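Local coordinates for protein putative beta-glucosidase (Bifidobacterium adolescentis, PDB 5WAB) that hydrolyses beta-glucosides as a member of glycoside hydrolase family 3 and probably also releases terminal arabinopyranose from the ginsenoside Rb2, at residues S126-L131 with H600-F605; K153-N158 with W194-S199; G227-D232 with A245-E250; A312-V317 with S489-L494. All blocks are in the same frame, centred on the assembly; numbering follows the deposited sequence.

Interaction 1 (S126-L131 with H600-F605)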
loop_
_atom_site.group_PDB
_atom_site.type_symbol
_atom_site.label_atom_id
_atom_site.label_comp_id
_atom_site.label_asym_id
_atom_site.label_seq_id
_atom_site.Cartn_x
_atom_site.Cartn_y
_atom_site.Cartn_z
ATOM N N SER A 126 -0.297 -3.177 -0.197
ATOM C CA SER A 126 -0.729 -4.540 -0.493
ATOM C C SER A 126 0.440 -5.506 -0.380
ATOM O O SER A 126 1.600 -5.108 -0.259
ATOM C CB SER A 126 -1.362 -4.637 -1.889
ATOM O OG SER A 126 -1.678 -5.976 -2.230
ATOM N N GLU A 127 0.102 -6.795 -0.406
ATOM C CA GLU A 127 1.077 -7.856 -0.616
ATOM C C GLU A 127 1.355 -8.088 -2.091
ATOM O O GLU A 127 2.279 -8.838 -2.422
ATOM C CB GLU A 127 0.573 -9.165 -0.003
ATOM C CG GLU A 127 -0.578 -9.801 -0.787
ATOM C CD GLU A 127 -1.275 -10.930 -0.044
ATOM O OE1 GLU A 127 -1.455 -10.822 1.185
ATOM O OE2 GLU A 127 -1.629 -11.937 -0.692
ATOM N N ASP A 128 0.571 -7.480 -2.982
ATOM C CA ASP A 128 0.695 -7.698 -4.412
ATOM C C ASP A 128 1.319 -6.482 -5.073
ATOM O O ASP A 128 0.894 -5.354 -4.795
ATOM C CB ASP A 128 -0.670 -7.982 -5.036
ATOM C CG ASP A 128 -0.576 -8.227 -6.525
ATOM O OD1 ASP A 128 -0.102 -9.322 -6.892
ATOM O OD2 ASP A 128 -0.951 -7.336 -7.322
ATOM N N PRO A 129 2.320 -6.656 -5.943
ATOM C CA PRO A 129 2.957 -5.469 -6.543
ATOM C C PRO A 129 2.049 -4.687 -7.482
ATOM O O PRO A 129 2.084 -3.450 -7.470
ATOM C CB PRO A 129 4.175 -6.058 -7.266
ATOM C CG PRO A 129 3.810 -7.484 -7.531
ATOM C CD PRO A 129 2.955 -7.913 -6.375
ATOM N N TYR A 130 1.217 -5.364 -8.281
ATOM C CA TYR A 130 0.361 -4.651 -9.230
ATOM C C TYR A 130 -0.645 -3.769 -8.506
ATOM O O TYR A 130 -0.869 -2.616 -8.890
ATOM C CB TYR A 130 -0.373 -5.639 -10.134
ATOM C CG TYR A 130 -1.204 -4.986 -11.219
ATOM C CD1 TYR A 130 -2.488 -4.527 -10.954
ATOM C CD2 TYR A 130 -0.727 -4.863 -12.516
ATOM C CE1 TYR A 130 -3.264 -3.938 -11.938
ATOM C CE2 TYR A 130 -1.503 -4.279 -13.510
ATOM C CZ TYR A 130 -2.770 -3.816 -13.214
ATOM O OH TYR A 130 -3.549 -3.228 -14.191
ATOM N N LEU A 131 -1.294 -4.313 -7.477
ATOM C CA LEU A 131 -2.284 -3.546 -6.732
ATOM C C LEU A 131 -1.650 -2.339 -6.053
ATOM O O LEU A 131 -2.202 -1.232 -6.093
ATOM C CB LEU A 131 -2.959 -4.446 -5.701
ATOM C CG LEU A 131 -4.085 -3.838 -4.866
ATOM C CD1 LEU A 131 -5.288 -3.498 -5.740
ATOM C CD2 LEU A 131 -4.480 -4.770 -3.726
ATOM N N HIS A 600 -1.605 -18.037 -10.402
ATOM C CA HIS A 600 -2.083 -16.848 -11.091
ATOM C C HIS A 600 -1.592 -15.604 -10.362
ATOM O O HIS A 600 -1.202 -15.658 -9.193
ATOM C CB HIS A 600 -3.616 -16.844 -11.222
ATOM C CG HIS A 600 -4.344 -16.924 -9.918
ATOM N ND1 HIS A 600 -5.703 -16.724 -9.817
ATOM C CD2 HIS A 600 -3.905 -17.164 -8.660
ATOM C CE1 HIS A 600 -6.071 -16.844 -8.555
ATOM N NE2 HIS A 600 -4.999 -17.111 -7.832
ATOM N N GLU A 601 -1.618 -14.475 -11.075
ATOM C CA GLU A 601 -1.201 -13.181 -10.552
ATOM C C GLU A 601 -2.172 -12.110 -11.021
ATOM O O GLU A 601 -2.653 -12.156 -12.156
ATOM C CB GLU A 601 0.224 -12.828 -10.998
ATOM C CG GLU A 601 1.309 -13.744 -10.442
ATOM C CD GLU A 601 2.709 -13.277 -10.801
ATOM O OE1 GLU A 601 2.926 -12.045 -10.839
ATOM O OE2 GLU A 601 3.593 -14.140 -11.018
ATOM N N LEU A 602 -2.469 -11.153 -10.141
ATOM C CA LEU A 602 -3.372 -10.065 -10.496
ATOM C C LEU A 602 -2.743 -9.175 -11.562
ATOM O O LEU A 602 -1.629 -8.672 -11.384
ATOM C CB LEU A 602 -3.715 -9.234 -9.261
ATOM C CG LEU A 602 -4.658 -8.071 -9.565
ATOM C CD1 LEU A 602 -6.090 -8.577 -9.691
ATOM C CD2 LEU A 602 -4.547 -7.002 -8.514
ATOM N N LYS A 603 -3.472 -8.954 -12.665
ATOM C CA LYS A 603 -2.975 -8.143 -13.774
ATOM C C LYS A 603 -3.960 -7.068 -14.225
ATOM O O LYS A 603 -3.750 -6.460 -15.280
ATOM C CB LYS A 603 -2.586 -9.025 -14.966
ATOM C CG LYS A 603 -1.365 -9.903 -14.703
ATOM C CD LYS A 603 -0.126 -9.067 -14.376
ATOM C CE LYS A 603 1.098 -9.948 -14.183
ATOM N NZ LYS A 603 2.333 -9.148 -13.935
ATOM N N GLY A 604 -5.021 -6.818 -13.463
ATOM C CA GLY A 604 -5.946 -5.748 -13.787
ATOM C C GLY A 604 -7.170 -5.735 -12.894
ATOM O O GLY A 604 -7.551 -6.777 -12.349
ATOM N N PHE A 605 -7.778 -4.562 -12.711
ATOM C CA PHE A 605 -8.993 -4.464 -11.914
ATOM C C PHE A 605 -9.736 -3.190 -12.273
ATOM O O PHE A 605 -9.155 -2.234 -12.798
ATOM C CB PHE A 605 -8.697 -4.529 -10.405
ATOM C CG PHE A 605 -7.821 -3.412 -9.894
ATOM C CD1 PHE A 605 -8.375 -2.218 -9.472
ATOM C CD2 PHE A 605 -6.444 -3.575 -9.813
ATOM C CE1 PHE A 605 -7.567 -1.193 -8.996
ATOM C CE2 PHE A 605 -5.639 -2.558 -9.334
ATOM C CZ PHE A 605 -6.201 -1.368 -8.925
#
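Tyr130 lays one face of its ring over the peptide that joins Lys603 to Gly604, with Lys603 C about 3.6 Å above the ring plane and displaced toward the rim. The ring reaches so far because CG stands anti to the backbone N (chi1 -176°), sending the phenol out from the helix and across the strand; its OH ends 3.5 Å from Gly604 CA. Nearer the root, Tyr130 CB meets Leu602 O at 3.5 Å. At the edge of the tyrosine ring, near its plane, come Phe605 CD2 and CE2, each 3.8 Å from Tyr130 CE1. Leu131 touches the same phenylalanine differently: its CD1 makes an off-centre CH-pi contact, 4.2 Å from the Phe605 centroid. Leu602 CD2 packs 4.0 Å from Tyr130 CD1 and also touches Leu131 CB. The contact thus sets the first turn of helix 129-144, in the N-terminal TIM-barrel-like domain, on edge strand 601-610 of the fibronectin type III-like domain. A classic beta bulge, where Lys603 and Gly604 both face Val586, shapes the strand under the phenol. At the helix start Asp128 is the N-cap, its OD2 accepting from Leu131 N at 3.0 Å on the anti side of the carboxylate. Asp128 OD1 turns to a salt bridge with Arg529 and a hydrogen bond with Tyr528; Arg529 also pairs with Glu601, so one guanidinium ties both segments. Before the cap, an ST turn from Ser126 OG to Asp128 N leads the chain into the helix.

Interaction 2 (K153-N158 with W194-S199); sequences KHFAAN and WTIMCS
Lys153 and Met197 run side by side from neighbouring parallel strands, and here the packing is tight: Lys153 CG presses on Met197 SD at 3.7 Å. Met197 SD also reaches the rim of the His154 imidazole, 3.9 Å from CD2, as a sulfur-aromatic contact at the ring edge, while Lys153 CG lies over a face of the same ring. The backbones beneath are out of step. Met197 O takes two N-H groups, Phe155 N at 2.9 Å, in the carbonyl plane on a lone pair, and, weakly and at a poor angle, His154 N. The register slips by one residue at this beta bulge, where strand 149-155 of the parallel barrel sheet turns its corner. On the side facing helix 212-222, Phe155 CB meets Ile196 CG2 at 3.9 Å. Beyond the corner the fit is looser. Ser199 N binds Phe155 O at 3.3 Å, coming from well above the carbonyl plane; that carbonyl belongs to the cis peptide into Ala156. Ala156 O lies 3.1 Å from Ser199 OG, a hydroxyl that also meets Ser208 and Asn201, and Asn158 touches Ser199 chiefly through CB. The polar ends of Lys153 and His154 lead away from the strands into a pocket holding a glycerol, probably from the crystallisation liquor. Lys153 NZ is salt-bridged to Glu123; His154 ND1 is bonded to Tyr124 and NE2 to the glycerol. With both groups fixed by packing at their roots and polar partners at their ends, the pair is consistent with the sugar-binding Lys-His of family 3 enzymes.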
loop_
_atom_site.group_PDB
_atom_site.type_symbol
_atom_site.label_atom_id
_atom_site.label_comp_id
_atom_site.label_asym_id
_atom_site.label_seq_id
_atom_site.Cartn_x
_atom_site.Cartn_y
_atom_site.Cartn_z
ATOM N N LYS A 153 8.344 6.095 -1.157
ATOM C CA LYS A 153 9.085 5.907 0.084
ATOM C C LYS A 153 9.640 4.497 0.242
ATOM O O LYS A 153 8.937 3.503 0.011
ATOM C CB LYS A 153 8.198 6.255 1.285
ATOM C CG LYS A 153 8.880 7.180 2.268
ATOM C CD LYS A 153 7.892 7.833 3.224
ATOM C CE LYS A 153 7.234 6.846 4.149
ATOM N NZ LYS A 153 6.462 7.570 5.194
ATOM N N HIS A 154 10.910 4.448 0.667
ATOM C CA HIS A 154 11.661 3.275 1.120
ATOM C C HIS A 154 11.993 2.329 -0.020
ATOM O O HIS A 154 11.594 1.161 -0.020
ATOM C CB HIS A 154 10.917 2.558 2.239
ATOM C CG HIS A 154 10.466 3.476 3.326
ATOM N ND1 HIS A 154 9.332 3.245 4.073
ATOM C CD2 HIS A 154 10.986 4.642 3.776
ATOM C CE1 HIS A 154 9.179 4.225 4.947
ATOM N NE2 HIS A 154 10.167 5.088 4.785
ATOM N N PHE A 155 12.790 2.826 -0.950
ATOM C CA PHE A 155 13.234 2.090 -2.124
ATOM C C PHE A 155 14.614 1.502 -1.819
ATOM O O PHE A 155 15.592 2.244 -1.691
ATOM C CB PHE A 155 13.259 3.046 -3.319
ATOM C CG PHE A 155 13.638 2.415 -4.626
ATOM C CD1 PHE A 155 12.808 1.488 -5.235
ATOM C CD2 PHE A 155 14.789 2.815 -5.287
ATOM C CE1 PHE A 155 13.148 0.929 -6.453
ATOM C CE2 PHE A 155 15.130 2.266 -6.508
ATOM C CZ PHE A 155 14.312 1.324 -7.093
ATOM N N ALA A 156 14.697 0.179 -1.670
ATOM C CA ALA A 156 13.555 -0.728 -1.758
ATOM C C ALA A 156 13.680 -1.867 -0.750
ATOM O O ALA A 156 14.672 -1.959 -0.012
ATOM C CB ALA A 156 13.429 -1.296 -3.167
ATOM N N ALA A 157 12.653 -2.724 -0.731
ATOM C CA ALA A 157 12.648 -3.967 0.046
ATOM C C ALA A 157 12.790 -3.700 1.543
ATOM O O ALA A 157 13.590 -4.332 2.238
ATOM C CB ALA A 157 13.735 -4.922 -0.449
ATOM N N ASN A 158 11.992 -2.749 2.038
ATOM C CA ASN A 158 11.924 -2.429 3.462
ATOM C C ASN A 158 10.632 -3.043 4.003
ATOM O O ASN A 158 9.611 -2.377 4.162
ATOM C CB ASN A 158 11.965 -0.916 3.676
ATOM C CG ASN A 158 12.038 -0.525 5.147
ATOM O OD1 ASN A 158 12.151 -1.379 6.029
ATOM N ND2 ASN A 158 11.901 0.764 5.418
ATOM N N TRP A 194 8.537 13.568 -7.802
ATOM C CA TRP A 194 9.633 14.520 -7.797
ATOM C C TRP A 194 10.722 14.119 -6.808
ATOM O O TRP A 194 11.842 14.632 -6.899
ATOM C CB TRP A 194 9.082 15.930 -7.525
ATOM C CG TRP A 194 8.094 16.377 -8.589
ATOM C CD1 TRP A 194 7.861 15.771 -9.796
ATOM C CD2 TRP A 194 7.218 17.516 -8.544
ATOM N NE1 TRP A 194 6.896 16.455 -10.498
ATOM C CE2 TRP A 194 6.487 17.531 -9.755
ATOM C CE3 TRP A 194 6.984 18.524 -7.603
ATOM C CZ2 TRP A 194 5.539 18.516 -10.044
ATOM C CZ3 TRP A 194 6.050 19.497 -7.892
ATOM C CH2 TRP A 194 5.335 19.485 -9.100
ATOM N N THR A 195 10.428 13.184 -5.908
ATOM C CA THR A 195 11.349 12.769 -4.862
ATOM C C THR A 195 11.102 11.294 -4.553
ATOM O O THR A 195 9.964 10.817 -4.626
ATOM C CB THR A 195 11.168 13.649 -3.615
ATOM O OG1 THR A 195 11.671 14.965 -3.886
ATOM C CG2 THR A 195 11.904 13.086 -2.423
ATOM N N ILE A 196 12.180 10.569 -4.265
ATOM C CA ILE A 196 12.116 9.187 -3.806
ATOM C C ILE A 196 12.949 9.083 -2.537
ATOM O O ILE A 196 14.012 9.702 -2.437
ATOM C CB ILE A 196 12.630 8.210 -4.882
ATOM C CG1 ILE A 196 11.620 8.102 -6.025
ATOM C CG2 ILE A 196 12.922 6.830 -4.283
ATOM C CD1 ILE A 196 12.002 7.093 -7.069
ATOM N N MET A 197 12.459 8.323 -1.558
ATOM C CA MET A 197 13.192 8.068 -0.322
ATOM C C MET A 197 13.707 6.637 -0.330
ATOM O O MET A 197 12.924 5.695 -0.483
ATOM C CB MET A 197 12.316 8.294 0.907
ATOM C CG MET A 197 13.058 8.053 2.218
ATOM S SD MET A 197 12.079 8.418 3.687
ATOM C CE MET A 197 11.276 9.940 3.189
ATOM N N CYS A 198 15.012 6.478 -0.153
ATOM C CA CYS A 198 15.587 5.148 -0.077
ATOM C C CYS A 198 15.374 4.569 1.318
ATOM O O CYS A 198 15.101 5.288 2.283
ATOM C CB CYS A 198 17.079 5.181 -0.413
ATOM S SG CYS A 198 18.133 5.643 0.983
ATOM N N SER A 199 15.512 3.251 1.419
ATOM C CA SER A 199 15.283 2.539 2.667
ATOM C C SER A 199 16.556 2.484 3.512
ATOM O O SER A 199 17.666 2.707 3.026
ATOM C CB SER A 199 14.777 1.123 2.390
ATOM O OG SER A 199 15.719 0.397 1.620
#

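Interaction 3 (G227-D232 with A245-E250); sequences GIVMSD and AGLNLE
Met230 and Leu249 form a single backbone bridge, their segments running 55° apart, with Ser231 N donating to Leu249 O at 3.1 Å almost straight on to the oxygen (C=O...donor angle 178°). One residue earlier, Val229 O is gripped twice, by Leu249 N at 3.2 Å and, weakly, by Asn248 N at 2.8 Å. The side chain of Asn248 then takes over where backbone pairing stops. Its OD1 accepts from Val229 N at 3.0 Å, a nearly linear bond although the donor stands well above the amide plane, so both polar backbone atoms of Val229 are held by the same loop. CG set beside the backbone N, anti to the carbonyl carbon (chi1 -57°), folds the amide back along the strand; its ND2 goes on to Met277 O and to a water 2.9 Å away. Asn248 CB also packs on Ile228 CG2 at 3.6 Å. Leu247 crosses Val229 at about a right angle and pushes CD1 under the Met230-Ser231 peptide, 3.6 Å from Ser231 N. On the other flank Met230 and Leu249 lie alongside, pointing the same way, with their CB atoms 4.0 Å apart. The loop arrives from helix 239-245 through a Schellman motif at Gly246. It borders strand 228-230, whose other side pairs with strand 195-198 in the parallel sheet of the TIM-barrel-like domain. Helix 212-222 packs on Val229 and supplies Arg220 to Gly246 O, while Met281 of helix 271-292 covers Ile228, Asn248 and Leu249.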
loop_
_atom_site.group_PDB
_atom_site.type_symbol
_atom_site.label_atom_id
_atom_site.label_comp_id
_atom_site.label_asym_id
_atom_site.label_seq_id
_atom_site.Cartn_x
_atom_site.Cartn_y
_atom_site.Cartn_z
ATOM N N GLY A 227 13.518 12.305 -11.192
ATOM C CA GLY A 227 13.475 13.054 -9.960
ATOM C C GLY A 227 14.696 12.877 -9.091
ATOM O O GLY A 227 15.770 12.485 -9.552
ATOM N N ILE A 228 14.503 13.126 -7.802
ATOM C CA ILE A 228 15.561 13.143 -6.801
ATOM C C ILE A 228 15.412 11.940 -5.881
ATOM O O ILE A 228 14.306 11.427 -5.675
ATOM C CB ILE A 228 15.457 14.464 -6.005
ATOM C CG1 ILE A 228 15.900 15.631 -6.871
ATOM C CG2 ILE A 228 16.195 14.407 -4.683
ATOM C CD1 ILE A 228 17.028 15.275 -7.774
ATOM N N VAL A 229 16.536 11.490 -5.325
ATOM C CA VAL A 229 16.553 10.451 -4.303
ATOM C C VAL A 229 17.086 11.069 -3.020
ATOM O O VAL A 229 18.143 11.713 -3.025
ATOM C CB VAL A 229 17.407 9.237 -4.712
ATOM C CG1 VAL A 229 17.306 8.155 -3.655
ATOM C CG2 VAL A 229 16.987 8.719 -6.075
ATOM N N MET A 230 16.351 10.893 -1.933
ATOM C CA MET A 230 16.809 11.299 -0.618
ATOM C C MET A 230 16.899 10.079 0.281
ATOM O O MET A 230 16.243 9.061 0.054
ATOM C CB MET A 230 15.870 12.334 0.007
ATOM C CG MET A 230 14.458 11.822 0.226
ATOM S SD MET A 230 13.396 13.121 0.859
ATOM C CE MET A 230 14.270 13.500 2.343
ATOM N N SER A 231 17.698 10.202 1.325
ATOM C CA SER A 231 17.848 9.124 2.280
ATOM C C SER A 231 16.749 9.201 3.331
ATOM O O SER A 231 16.175 10.263 3.593
ATOM C CB SER A 231 19.205 9.203 2.969
ATOM O OG SER A 231 19.213 10.306 3.861
ATOM N N ASP A 232 16.459 8.057 3.935
ATOM C CA ASP A 232 15.735 8.073 5.190
ATOM C C ASP A 232 16.624 8.676 6.277
ATOM O O ASP A 232 17.850 8.748 6.149
ATOM C CB ASP A 232 15.278 6.663 5.564
ATOM C CG ASP A 232 13.974 6.658 6.337
ATOM O OD1 ASP A 232 13.670 7.672 7.002
ATOM O OD2 ASP A 232 13.244 5.646 6.270
ATOM N N ALA A 245 26.518 6.980 -5.663
ATOM C CA ALA A 245 25.507 5.986 -5.991
ATOM C C ALA A 245 24.274 6.608 -6.632
ATOM O O ALA A 245 23.520 5.898 -7.306
ATOM C CB ALA A 245 25.103 5.209 -4.735
ATOM N N GLY A 246 24.053 7.906 -6.437
ATOM C CA GLY A 246 22.897 8.568 -7.008
ATOM C C GLY A 246 21.951 9.163 -5.984
ATOM O O GLY A 246 20.838 9.578 -6.322
ATOM N N LEU A 247 22.388 9.233 -4.729
ATOM C CA LEU A 247 21.607 9.864 -3.671
ATOM C C LEU A 247 21.824 11.373 -3.720
ATOM O O LEU A 247 22.935 11.857 -3.476
ATOM C CB LEU A 247 22.004 9.314 -2.307
ATOM C CG LEU A 247 21.068 9.760 -1.187
ATOM C CD1 LEU A 247 19.963 8.722 -0.979
ATOM C CD2 LEU A 247 21.850 10.020 0.086
ATOM N N ASN A 248 20.773 12.121 -4.044
ATOM C CA ASN A 248 20.918 13.566 -4.157
ATOM C C ASN A 248 21.007 14.257 -2.804
ATOM O O ASN A 248 21.725 15.253 -2.671
ATOM C CB ASN A 248 19.752 14.148 -4.945
ATOM C CG ASN A 248 19.622 13.530 -6.313
ATOM O OD1 ASN A 248 19.183 12.385 -6.452
ATOM N ND2 ASN A 248 20.017 14.275 -7.338
ATOM N N LEU A 249 20.291 13.768 -1.799
ATOM C CA LEU A 249 20.024 14.560 -0.603
ATOM C C LEU A 249 20.204 13.717 0.650
ATOM O O LEU A 249 19.514 12.706 0.829
ATOM C CB LEU A 249 18.606 15.136 -0.657
ATOM C CG LEU A 249 18.158 16.087 0.452
ATOM C CD1 LEU A 249 18.886 17.424 0.387
ATOM C CD2 LEU A 249 16.652 16.282 0.389
ATOM N N GLU A 250 21.087 14.169 1.540
ATOM C CA GLU A 250 21.215 13.589 2.870
ATOM C C GLU A 250 20.227 14.272 3.803
ATOM O O GLU A 250 20.180 15.506 3.871
ATOM C CB GLU A 250 22.633 13.752 3.421
ATOM C CG GLU A 250 22.801 13.191 4.836
ATOM C CD GLU A 250 23.903 13.875 5.644
ATOM O OE1 GLU A 250 24.149 15.080 5.431
ATOM O OE2 GLU A 250 24.520 13.206 6.502
HETATM O O HOH W 1 18.848 14.060 -10.018
#

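Interaction 4 (A312-V317 with S489-L494)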
loop_
_atom_site.group_PDB
_atom_site.type_symbol
_atom_site.label_atom_id
_atom_site.label_comp_id
_atom_site.label_asym_id
_atom_site.label_seq_id
_atom_site.Cartn_x
_atom_site.Cartn_y
_atom_site.Cartn_z
ATOM N N ALA A 312 -12.904 6.957 3.894
ATOM C CA ALA A 312 -13.109 6.058 5.026
ATOM C C ALA A 312 -14.155 4.998 4.708
ATOM O O ALA A 312 -14.007 3.837 5.103
ATOM C CB ALA A 312 -13.502 6.848 6.273
ATOM N N ILE A 313 -15.221 5.381 4.001
ATOM C CA ILE A 313 -16.264 4.427 3.634
ATOM C C ILE A 313 -15.680 3.271 2.832
ATOM O O ILE A 313 -15.980 2.097 3.086
ATOM C CB ILE A 313 -17.388 5.136 2.857
ATOM C CG1 ILE A 313 -18.164 6.073 3.781
ATOM C CG2 ILE A 313 -18.304 4.128 2.202
ATOM C CD1 ILE A 313 -19.328 6.759 3.111
ATOM N N GLU A 314 -14.833 3.584 1.852
ATOM C CA GLU A 314 -14.271 2.566 0.975
ATOM C C GLU A 314 -13.033 1.884 1.549
ATOM O O GLU A 314 -12.357 1.142 0.829
ATOM C CB GLU A 314 -13.975 3.181 -0.388
ATOM C CG GLU A 314 -15.224 3.752 -1.018
ATOM C CD GLU A 314 -15.083 3.997 -2.499
ATOM O OE1 GLU A 314 -14.323 3.265 -3.167
ATOM O OE2 GLU A 314 -15.744 4.929 -2.994
ATOM N N SER A 315 -12.733 2.085 2.828
ATOM C CA SER A 315 -11.630 1.396 3.474
ATOM C C SER A 315 -12.080 0.178 4.267
ATOM O O SER A 315 -11.238 -0.496 4.865
ATOM C CB SER A 315 -10.877 2.357 4.393
ATOM O OG SER A 315 -10.243 3.369 3.631
ATOM N N MET A 316 -13.378 -0.127 4.275
ATOM C CA MET A 316 -13.928 -1.240 5.037
ATOM C C MET A 316 -14.173 -2.440 4.134
ATOM O O MET A 316 -14.666 -2.294 3.012
ATOM C CB MET A 316 -15.244 -0.844 5.694
ATOM C CG MET A 316 -15.238 0.522 6.307
ATOM S SD MET A 316 -16.836 0.868 7.034
ATOM C CE MET A 316 -16.687 2.630 7.287
ATOM N N VAL A 317 -13.850 -3.627 4.642
ATOM C CA VAL A 317 -14.133 -4.891 3.969
ATOM C C VAL A 317 -15.129 -5.673 4.818
ATOM O O VAL A 317 -14.888 -5.903 6.011
ATOM C CB VAL A 317 -12.858 -5.713 3.733
ATOM C CG1 VAL A 317 -13.189 -6.992 2.978
ATOM C CG2 VAL A 317 -11.822 -4.889 2.996
ATOM N N SER A 489 -23.457 0.924 0.797
ATOM C CA SER A 489 -23.032 -0.464 0.933
ATOM C C SER A 489 -21.508 -0.544 1.003
ATOM O O SER A 489 -20.818 0.190 0.289
ATOM C CB SER A 489 -23.523 -1.300 -0.246
ATOM O OG SER A 489 -22.866 -2.552 -0.276
ATOM N N PRO A 490 -20.955 -1.423 1.842
ATOM C CA PRO A 490 -19.495 -1.608 1.856
ATOM C C PRO A 490 -19.038 -2.244 0.559
ATOM O O PRO A 490 -19.750 -3.064 -0.023
ATOM C CB PRO A 490 -19.252 -2.527 3.060
ATOM C CG PRO A 490 -20.559 -3.193 3.296
ATOM C CD PRO A 490 -21.656 -2.328 2.763
ATOM N N SER A 491 -17.851 -1.839 0.096
ATOM C CA SER A 491 -17.336 -2.331 -1.173
ATOM C C SER A 491 -15.859 -2.715 -1.119
ATOM O O SER A 491 -15.239 -2.888 -2.178
ATOM C CB SER A 491 -17.560 -1.280 -2.266
ATOM O OG SER A 491 -17.008 -0.017 -1.914
ATOM N N GLY A 492 -15.279 -2.858 0.071
ATOM C CA GLY A 492 -13.856 -3.107 0.174
ATOM C C GLY A 492 -13.507 -4.546 -0.159
ATOM O O GLY A 492 -14.229 -5.481 0.181
ATOM N N LYS A 493 -12.370 -4.708 -0.826
ATOM C CA LYS A 493 -11.783 -6.007 -1.113
ATOM C C LYS A 493 -10.421 -6.096 -0.436
ATOM O O LYS A 493 -9.676 -5.113 -0.391
ATOM C CB LYS A 493 -11.629 -6.231 -2.622
ATOM C CG LYS A 493 -12.913 -6.095 -3.431
ATOM C CD LYS A 493 -13.931 -7.178 -3.106
ATOM C CE LYS A 493 -15.111 -7.096 -4.066
ATOM N NZ LYS A 493 -16.169 -8.113 -3.795
ATOM N N LEU A 494 -10.091 -7.280 0.074
ATOM C CA LEU A 494 -8.838 -7.449 0.797
ATOM C C LEU A 494 -7.650 -7.164 -0.114
ATOM O O LEU A 494 -7.524 -7.747 -1.195
ATOM C CB LEU A 494 -8.736 -8.869 1.359
ATOM C CG LEU A 494 -9.584 -9.210 2.582
ATOM C CD1 LEU A 494 -9.327 -10.640 3.011
ATOM C CD2 LEU A 494 -9.293 -8.250 3.722
#
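Glu314 meets Ser491 as the chain leaves helix 301-313: its CG lies 4.3 Å from Ser491 OG, a loose approach; Lys607 of strand 601-610 is a partner of both. Its NZ makes a salt bridge to Glu314 OE1 and a hydrogen bond to Ser491 OG, while Glu314 OE2 is held by Gln310. A type I beta turn from Ile313 to Met316 then swings the backbone round toward Gly492. Met316 sends its side chain off toward Ala479 of helix 476-484, but its carbonyl points into the contact. Having no side chain, Gly492 lets Met316 O come to 3.1 Å from its CA, a CA-H...O contact with an angle of 130° at the hydrogen. Val317 opens strand 317-321, the edge of the mixed six-stranded sheet in the C-terminal domain, bonded through its backbone to Glu468. Both methyls sit over one face of the Gly492 carbonyl: CG1 touches Gly492 O at 3.3 Å and CG2 lies 3.6 Å from Gly492 C. With CG1 anti to the backbone N (chi1 -178°), that branch also reaches forward to Leu494 CD2 at 4.2 Å. Loop 489-494 has further partners: Lys493 NZ bonds Gly545 O and forms a salt bridge with Glu582 of the fibronectin type III-like domain, and Lys493 O accepts from Trp81.

Overall arrangement
Interactions 2 and 3 adjoin, their centres 9 Å apart: strands 195-198 and 228-230 are neighbours in the barrel sheet, with Ile196 O 2.7 Å from Met230 N. At their meeting place His154 NE2 lies 3.5 Å from Asp232 OD2, beside the glycerol pocket; Asp232 occupies the Ser-Asp-Trp position that carries the nucleophile in family 3 relatives, so this is probably the active site. Interaction 1 has its centre 20 Å from that of interaction 2 and closes a chain loop containing all the others. It comes within about 5 Å, nearest atoms, of interaction 4, which belongs to the C-terminal domain, its centre 36 Å from that of interaction 3.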